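Local atomic coordinates of E3 ubiquitin-protein ligase HERC2 (Homo sapiens, PDB entry 4L1M), a protein that probably acts as a ubiquitin-protein ligase, this part of it being the first of its RCC1-like beta-propeller domains. Residues L308-H322 against A325-S337. Residues are numbered along the deposited sequence; the frame is centred on the assembly and turned at random.
Sequences LQGKKVIDVAAGSTH and ALTEDSEVHSWGS
L326 of strand 322-327 holds strand 313-318 through both its backbone polar atoms: its N donates to D315 O (2.8 Å), while its O receives I314 N at 2.8 Å and, more weakly, D315 N. Two successive residues thus face L326 in a classic beta bulge. Just before it, E328 N donates to K312 O at 2.8 Å, at the start of the type I turn from T327 to S330. Beside the loop that links 313-318 to 322-327, S337 N donates to T321 O, and H322 pairs with G336, where the backbone changes direction.

These are the first three strands of a four-stranded antiparallel blade in a seven-bladed RCC1-type propeller; 313-318 lies at one edge and 354-356 at the other.

Polar side chains gather beside the turn. E331 OE2 takes K311 NZ through its syn lone pair in a 2.6 Å salt bridge and also accepts H333 NE2, which approaches from above the carboxylate plane, 42° out of it. This second bond would fix the rotation of the imidazole, and K311 NZ lies at the ring's edge. A chi1 of 71° swings T327 OG1 back over its own main chain, where it accepts E331 N and donates to D329 OD1, bracing the turn. D315 instead directs OD1 to R265.

Apolar contacts flank the bulge. A325 CB lies against V313 CG1 (4.1 Å), V316 CG2 and L308 CD1. L308 comes from the turn that precedes strand 313-318, and its two methyls part company, CD1 touching W335 CZ3 at 4.0 Å and CD2 reaching H333 ND1. On the other face, I314 CG1 meets L326 CG at 4.1 Å, and L326 packs onward against I368 of strand 365-370 in the neighbouring blade.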
loop_
_atom_site.group_PDB
_atom_site.type_symbol
_atom_site.label_atom_id
_atom_site.label_comp_id
_atom_site.label_asym_id
_atom_site.label_seq_id
_atom_site.Cartn_x
_atom_site.Cartn_y
_atom_site.Cartn_z
ATOM N N LEU A 308 11.745 -13.757 -9.676
ATOM C CA LEU A 308 11.317 -12.731 -10.628
ATOM C C LEU A 308 12.446 -12.172 -11.514
ATOM O O LEU A 308 12.174 -11.372 -12.401
ATOM C CB LEU A 308 10.635 -11.576 -9.888
ATOM C CG LEU A 308 9.393 -11.922 -9.057
ATOM C CD1 LEU A 308 8.865 -10.699 -8.306
ATOM C CD2 LEU A 308 8.278 -12.513 -9.904
ATOM N N GLN A 309 13.697 -12.562 -11.268
ATOM C CA GLN A 309 14.780 -12.201 -12.187
ATOM C C GLN A 309 14.392 -12.676 -13.585
ATOM O O GLN A 309 13.766 -13.721 -13.737
ATOM C CB GLN A 309 16.117 -12.827 -11.774
ATOM N N GLY A 310 14.740 -11.888 -14.592
ATOM C CA GLY A 310 14.289 -12.141 -15.953
ATOM C C GLY A 310 13.038 -11.353 -16.302
ATOM O O GLY A 310 12.834 -10.993 -17.455
ATOM N N LYS A 311 12.200 -11.079 -15.311
ATOM C CA LYS A 311 11.008 -10.293 -15.536
ATOM C C LYS A 311 11.272 -8.872 -15.078
ATOM O O LYS A 311 11.995 -8.638 -14.125
ATOM C CB LYS A 311 9.814 -10.897 -14.800
ATOM C CG LYS A 311 9.580 -12.377 -15.123
ATOM C CD LYS A 311 9.141 -12.600 -16.571
ATOM C CE LYS A 311 9.124 -14.089 -16.942
ATOM N NZ LYS A 311 7.816 -14.783 -16.763
ATOM N N LYS A 312 10.695 -7.922 -15.794
ATOM C CA LYS A 312 10.784 -6.521 -15.435
ATOM C C LYS A 312 9.501 -6.110 -14.690
ATOM O O LYS A 312 8.469 -5.874 -15.294
ATOM C CB LYS A 312 10.982 -5.667 -16.694
ATOM C CG LYS A 312 11.619 -4.332 -16.373
ATOM C CD LYS A 312 11.024 -3.170 -17.126
ATOM C CE LYS A 312 11.045 -1.908 -16.262
ATOM N NZ LYS A 312 10.932 -0.686 -17.108
ATOM N N VAL A 313 9.581 -6.033 -13.377
ATOM C CA VAL A 313 8.410 -5.760 -12.558
ATOM C C VAL A 313 8.138 -4.264 -12.511
ATOM O O VAL A 313 9.060 -3.467 -12.289
ATOM C CB VAL A 313 8.617 -6.286 -11.136
ATOM C CG1 VAL A 313 7.439 -5.928 -10.258
ATOM C CG2 VAL A 313 8.831 -7.780 -11.167
ATOM N N ILE A 314 6.879 -3.883 -12.733
ATOM C CA ILE A 314 6.496 -2.461 -12.732
ATOM C C ILE A 314 5.642 -2.069 -11.538
ATOM O O ILE A 314 5.496 -0.891 -11.267
ATOM C CB ILE A 314 5.800 -2.026 -14.054
ATOM C CG1 ILE A 314 4.400 -2.661 -14.212
ATOM C CG2 ILE A 314 6.703 -2.343 -15.246
ATOM C CD1 ILE A 314 3.664 -2.185 -15.441
ATOM N N ASP A 315 5.067 -3.038 -10.840
ATOM C CA ASP A 315 4.410 -2.761 -9.562
ATOM C C ASP A 315 4.326 -4.025 -8.704
ATOM O O ASP A 315 4.315 -5.151 -9.210
ATOM C CB ASP A 315 2.988 -2.180 -9.771
ATOM C CG ASP A 315 2.342 -1.647 -8.452
ATOM O OD1 ASP A 315 3.045 -1.260 -7.499
ATOM O OD2 ASP A 315 1.113 -1.627 -8.370
ATOM N N VAL A 316 4.299 -3.812 -7.402
ATOM C CA VAL A 316 4.123 -4.873 -6.428
ATOM C C VAL A 316 3.053 -4.422 -5.465
ATOM O O VAL A 316 3.030 -3.280 -5.070
ATOM C CB VAL A 316 5.416 -5.133 -5.611
ATOM C CG1 VAL A 316 5.122 -6.058 -4.434
ATOM C CG2 VAL A 316 6.493 -5.736 -6.497
ATOM N N ALA A 317 2.172 -5.340 -5.087
ATOM C CA ALA A 317 1.103 -5.050 -4.128
ATOM C C ALA A 317 1.237 -6.067 -3.001
ATOM O O ALA A 317 1.215 -7.262 -3.240
ATOM C CB ALA A 317 -0.238 -5.150 -4.798
ATOM N N ALA A 318 1.428 -5.569 -1.790
ATOM C CA ALA A 318 1.650 -6.409 -0.625
ATOM C C ALA A 318 0.405 -6.407 0.214
ATOM O O ALA A 318 0.014 -5.377 0.689
ATOM C CB ALA A 318 2.820 -5.876 0.185
ATOM N N GLY A 319 -0.230 -7.566 0.360
ATOM C CA GLY A 319 -1.317 -7.753 1.308
ATOM C C GLY A 319 -0.692 -7.999 2.661
ATOM O O GLY A 319 0.468 -7.680 2.857
ATOM N N SER A 320 -1.433 -8.568 3.602
ATOM C CA SER A 320 -0.869 -8.853 4.933
ATOM C C SER A 320 0.256 -9.878 4.848
ATOM O O SER A 320 1.385 -9.600 5.264
ATOM C CB SER A 320 -1.947 -9.356 5.859
ATOM O OG SER A 320 -2.920 -8.349 6.017
ATOM N N THR A 321 -0.040 -11.045 4.285
ATOM C CA THR A 321 0.927 -12.120 4.180
ATOM C C THR A 321 1.055 -12.720 2.763
ATOM O O THR A 321 1.540 -13.834 2.616
ATOM C CB THR A 321 0.595 -13.232 5.182
ATOM O OG1 THR A 321 -0.691 -13.761 4.901
ATOM C CG2 THR A 321 0.605 -12.696 6.604
ATOM N N HIS A 322 0.624 -11.979 1.735
ATOM C CA HIS A 322 0.786 -12.400 0.340
ATOM C C HIS A 322 1.009 -11.187 -0.545
ATOM O O HIS A 322 0.740 -10.072 -0.126
ATOM C CB HIS A 322 -0.407 -13.204 -0.146
ATOM C CG HIS A 322 -1.584 -12.379 -0.567
ATOM N ND1 HIS A 322 -2.444 -11.798 0.332
ATOM C CD2 HIS A 322 -2.078 -12.088 -1.794
ATOM C CE1 HIS A 322 -3.404 -11.165 -0.313
ATOM N NE2 HIS A 322 -3.210 -11.331 -1.607
ATOM N N ALA A 325 2.801 -9.189 -8.068
ATOM C CA ALA A 325 3.700 -8.374 -8.868
ATOM C C ALA A 325 3.253 -8.325 -10.321
ATOM O O ALA A 325 2.938 -9.361 -10.921
ATOM C CB ALA A 325 5.096 -8.916 -8.782
ATOM N N LEU A 326 3.184 -7.121 -10.869
ATOM C CA LEU A 326 2.816 -6.925 -12.266
ATOM C C LEU A 326 4.079 -6.633 -13.083
ATOM O O LEU A 326 4.910 -5.816 -12.672
ATOM C CB LEU A 326 1.842 -5.757 -12.364
ATOM C CG LEU A 326 1.364 -5.352 -13.760
ATOM C CD1 LEU A 326 0.561 -6.467 -14.398
ATOM C CD2 LEU A 326 0.522 -4.089 -13.631
ATOM N N THR A 327 4.227 -7.303 -14.212
ATOM C CA THR A 327 5.380 -7.091 -15.077
ATOM C C THR A 327 5.051 -6.176 -16.249
ATOM O O THR A 327 3.881 -6.007 -16.627
ATOM C CB THR A 327 5.916 -8.418 -15.652
ATOM O OG1 THR A 327 5.003 -8.934 -16.624
ATOM C CG2 THR A 327 6.118 -9.444 -14.554
ATOM N N GLU A 328 6.102 -5.589 -16.812
ATOM C CA GLU A 328 6.041 -4.744 -18.023
ATOM C C GLU A 328 5.236 -5.393 -19.156
ATOM O O GLU A 328 4.438 -4.738 -19.791
ATOM C CB GLU A 328 7.479 -4.426 -18.472
ATOM C CG GLU A 328 7.664 -3.837 -19.863
ATOM C CD GLU A 328 9.148 -3.650 -20.205
ATOM O OE1 GLU A 328 10.014 -4.444 -19.768
ATOM O OE2 GLU A 328 9.459 -2.703 -20.940
ATOM N N ASP A 329 5.429 -6.698 -19.346
ATOM C CA ASP A 329 4.706 -7.478 -20.362
ATOM C C ASP A 329 3.394 -8.073 -19.831
ATOM O O ASP A 329 2.887 -9.047 -20.372
ATOM C CB ASP A 329 5.606 -8.598 -20.926
ATOM C CG ASP A 329 5.949 -9.691 -19.872
ATOM O OD1 ASP A 329 6.535 -9.372 -18.800
ATOM O OD2 ASP A 329 5.641 -10.875 -20.141
ATOM N N SER A 330 2.869 -7.500 -18.750
ATOM C CA SER A 330 1.499 -7.749 -18.302
ATOM C C SER A 330 1.230 -9.113 -17.608
ATOM O O SER A 330 0.066 -9.532 -17.499
ATOM C CB SER A 330 0.534 -7.549 -19.485
ATOM O OG SER A 330 -0.791 -7.378 -19.016
ATOM N N GLU A 331 2.275 -9.812 -17.174
ATOM C CA GLU A 331 2.088 -11.030 -16.378
ATOM C C GLU A 331 1.837 -10.637 -14.934
ATOM O O GLU A 331 2.399 -9.651 -14.451
ATOM C CB GLU A 331 3.329 -11.931 -16.414
ATOM C CG GLU A 331 3.672 -12.541 -17.754
ATOM C CD GLU A 331 4.932 -13.399 -17.720
ATOM O OE1 GLU A 331 5.077 -14.288 -18.570
ATOM O OE2 GLU A 331 5.789 -13.199 -16.852
ATOM N N VAL A 332 1.032 -11.425 -14.234
ATOM C CA VAL A 332 0.775 -11.186 -12.814
ATOM C C VAL A 332 1.266 -12.370 -11.985
ATOM O O VAL A 332 0.710 -13.464 -12.057
ATOM C CB VAL A 332 -0.728 -10.964 -12.552
ATOM C CG1 VAL A 332 -0.970 -10.570 -11.105
ATOM C CG2 VAL A 332 -1.273 -9.896 -13.495
ATOM N N HIS A 333 2.309 -12.141 -11.190
ATOM C CA HIS A 333 2.928 -13.183 -10.344
ATOM C C HIS A 333 2.445 -13.029 -8.912
ATOM O O HIS A 333 2.138 -11.932 -8.469
ATOM C CB HIS A 333 4.433 -13.022 -10.385
ATOM C CG HIS A 333 5.030 -13.306 -11.730
ATOM N ND1 HIS A 333 5.910 -14.346 -11.943
ATOM C CD2 HIS A 333 4.873 -12.695 -12.932
ATOM C CE1 HIS A 333 6.263 -14.370 -13.216
ATOM N NE2 HIS A 333 5.646 -13.381 -13.841
ATOM N N SER A 334 2.386 -14.124 -8.179
ATOM C CA SER A 334 2.051 -14.037 -6.758
ATOM C C SER A 334 2.861 -15.032 -5.938
ATOM O O SER A 334 3.407 -15.985 -6.470
ATOM C CB SER A 334 0.568 -14.297 -6.543
ATOM O OG SER A 334 0.276 -15.683 -6.640
ATOM N N TRP A 335 2.914 -14.800 -4.638
ATOM C CA TRP A 335 3.559 -15.720 -3.688
ATOM C C TRP A 335 3.078 -15.421 -2.282
ATOM O O TRP A 335 2.483 -14.370 -2.029
ATOM C CB TRP A 335 5.096 -15.589 -3.736
ATOM C CG TRP A 335 5.587 -14.291 -3.206
ATOM C CD1 TRP A 335 5.940 -14.030 -1.944
ATOM C CD2 TRP A 335 5.776 -13.084 -3.939
ATOM N NE1 TRP A 335 6.359 -12.730 -1.822
ATOM C CE2 TRP A 335 6.266 -12.129 -3.046
ATOM C CE3 TRP A 335 5.604 -12.723 -5.277
ATOM C CZ2 TRP A 335 6.572 -10.828 -3.431
ATOM C CZ3 TRP A 335 5.910 -11.421 -5.658
ATOM C CH2 TRP A 335 6.378 -10.489 -4.728
ATOM N N GLY A 336 3.372 -16.342 -1.372
ATOM C CA GLY A 336 3.107 -16.131 0.041
ATOM C C GLY A 336 2.018 -17.020 0.588
ATOM O O GLY A 336 1.840 -18.160 0.148
ATOM N N SER A 337 1.304 -16.502 1.582
ATOM C CA SER A 337 0.356 -17.309 2.331
ATOM C C SER A 337 -0.836 -17.657 1.459
ATOM O O SER A 337 -1.241 -16.866 0.603
ATOM C CB SER A 337 -0.085 -16.563 3.597
ATOM O OG SER A 337 -1.222 -17.170 4.191
#